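Local coordinates for protein Per a 4 allergen (Periplaneta americana, PDB 3EBW) that is a major cockroach allergen bound by IgE, a lipocalin-like beta barrel that probably carries a small hydrophobic ligand, at residues E140-P144 with Y145-L149. Residues are numbered along the deposited sequence; the frame is centred on the assembly and turned at random.
Sequences EVLAP and YNLSL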
loop_
_atom_site.group_PDB
_atom_site.type_symbol
_atom_site.label_atom_id
_atom_site.label_comp_id
_atom_site.label_asym_id
_atom_site.label_seq_id
_atom_site.Cartn_x
_atom_site.Cartn_y
_atom_site.Cartn_z
ATOM N N GLU A 140 -7.628 -16.596 -9.741
ATOM C CA GLU A 140 -8.483 -17.732 -9.491
ATOM C C GLU A 140 -8.071 -18.218 -8.098
ATOM O O GLU A 140 -8.920 -18.531 -7.256
ATOM C CB GLU A 140 -8.206 -18.794 -10.545
ATOM C CG GLU A 140 -9.159 -19.951 -10.553
ATOM C CD GLU A 140 -8.699 -21.033 -11.504
ATOM O OE1 GLU A 140 -8.581 -20.751 -12.717
ATOM O OE2 GLU A 140 -8.444 -22.162 -11.034
ATOM N N VAL A 141 -6.755 -18.245 -7.863
ATOM C CA VAL A 141 -6.187 -18.676 -6.590
ATOM C C VAL A 141 -6.334 -17.632 -5.481
ATOM O O VAL A 141 -6.716 -17.964 -4.348
ATOM C CB VAL A 141 -4.672 -19.017 -6.716
ATOM C CG1 VAL A 141 -4.150 -19.541 -5.382
ATOM C CG2 VAL A 141 -4.431 -20.048 -7.815
ATOM N N LEU A 142 -6.019 -16.379 -5.797
ATOM C CA LEU A 142 -6.107 -15.313 -4.807
ATOM C C LEU A 142 -7.548 -15.093 -4.340
ATOM O O LEU A 142 -7.809 -14.771 -3.172
ATOM C CB LEU A 142 -5.525 -14.012 -5.385
ATOM C CG LEU A 142 -4.081 -13.638 -5.001
ATOM C CD1 LEU A 142 -4.029 -13.137 -3.577
ATOM C CD2 LEU A 142 -3.172 -14.848 -5.143
ATOM N N ALA A 143 -8.477 -15.309 -5.262
ATOM C CA ALA A 143 -9.898 -15.125 -5.009
ATOM C C ALA A 143 -10.431 -15.524 -3.626
ATOM O O ALA A 143 -10.888 -14.672 -2.867
ATOM C CB ALA A 143 -10.683 -15.829 -6.092
ATOM N N PRO A 144 -10.370 -16.817 -3.276
ATOM C CA PRO A 144 -10.864 -17.306 -1.980
ATOM C C PRO A 144 -10.573 -16.462 -0.743
ATOM O O PRO A 144 -11.258 -16.612 0.281
ATOM C CB PRO A 144 -10.236 -18.689 -1.878
ATOM C CG PRO A 144 -10.208 -19.135 -3.323
ATOM C CD PRO A 144 -9.701 -17.900 -4.024
ATOM N N TYR A 145 -9.567 -15.584 -0.817
ATOM C CA TYR A 145 -9.198 -14.757 0.334
ATOM C C TYR A 145 -9.602 -13.324 0.150
ATOM O O TYR A 145 -9.344 -12.471 1.004
ATOM C CB TYR A 145 -7.703 -14.835 0.577
ATOM C CG TYR A 145 -7.252 -16.251 0.708
ATOM C CD1 TYR A 145 -7.501 -16.966 1.868
ATOM C CD2 TYR A 145 -6.713 -16.921 -0.382
ATOM C CE1 TYR A 145 -7.244 -18.323 1.948
ATOM C CE2 TYR A 145 -6.449 -18.281 -0.324
ATOM C CZ TYR A 145 -6.723 -18.984 0.844
ATOM O OH TYR A 145 -6.526 -20.351 0.881
ATOM N N ASN A 146 -10.255 -13.068 -0.975
ATOM C CA ASN A 146 -10.724 -11.733 -1.288
ATOM C C ASN A 146 -9.586 -10.817 -1.674
ATOM O O ASN A 146 -9.442 -9.735 -1.121
ATOM C CB ASN A 146 -11.494 -11.148 -0.096
ATOM C CG ASN A 146 -12.981 -11.529 -0.100
ATOM O OD1 ASN A 146 -13.699 -11.230 0.852
ATOM N ND2 ASN A 146 -13.444 -12.178 -1.174
ATOM N N LEU A 147 -8.768 -11.275 -2.616
ATOM C CA LEU A 147 -7.642 -10.501 -3.118
ATOM C C LEU A 147 -7.701 -10.718 -4.602
ATOM O O LEU A 147 -8.281 -11.701 -5.068
ATOM C CB LEU A 147 -6.284 -11.028 -2.630
ATOM C CG LEU A 147 -5.644 -10.754 -1.265
ATOM C CD1 LEU A 147 -5.201 -9.316 -1.138
ATOM C CD2 LEU A 147 -6.617 -11.138 -0.196
ATOM N N SER A 148 -7.081 -9.805 -5.339
ATOM C CA SER A 148 -7.046 -9.883 -6.782
ATOM C C SER A 148 -5.772 -9.208 -7.236
ATOM O O SER A 148 -5.232 -8.336 -6.560
ATOM C CB SER A 148 -8.234 -9.160 -7.380
ATOM O OG SER A 148 -7.995 -8.938 -8.751
ATOM N N LEU A 149 -5.302 -9.580 -8.407
ATOM C CA LEU A 149 -4.069 -9.017 -8.884
ATOM C C LEU A 149 -4.044 -7.490 -8.932
ATOM O O LEU A 149 -2.975 -6.890 -8.844
ATOM C CB LEU A 149 -3.759 -9.618 -10.243
ATOM C CG LEU A 149 -2.280 -9.833 -10.491
ATOM C CD1 LEU A 149 -1.632 -10.356 -9.213
ATOM C CD2 LEU A 149 -2.092 -10.788 -11.661
#
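Leu142, Ala143, Tyr145 and Asn146 meet where the lipocalin helix 132-142, packed against the outside of the beta barrel, runs out through a 3-10 turn into the loop leading to strand 153-154. Two i to i+3 hydrogen bonds make the turn. Tyr145 N donates to Leu142 O at 3.0 Å, nearly straight at 163° about the hydrogen, and Asn146 N donates to Ala143 O at 2.6 Å, approaching from above the carbonyl plane. Two carbonyls at the helix end thus find donors in the residues that follow. Pro144 suits the turn because its ring fixes a helical phi, and having no N-H it leaves no amide there to be satisfied. Asn146 then takes a positive phi (73°), a conformation asparagine tolerates well, and the chain reverses so that Leu147 returns beside Leu142. Leu142 CD1 lies against Leu147 CB, and both leucines are buried; Leu142 also touches Tyr121 of strand 119-125, in the barrel wall, and Met152 in the loop before strand 153-154. Ser148 points its CB away from the helix, and its OG is hydrogen-bonded to Asp150. Tyr145, with CG anti to its own carbonyl carbon (chi1 -54°), swings its ring across the helix end and also touches Tyr121. Over one face of that ring, displaced toward the rim, sits Pro144 CB, 4.1 Å from Tyr145 CE2.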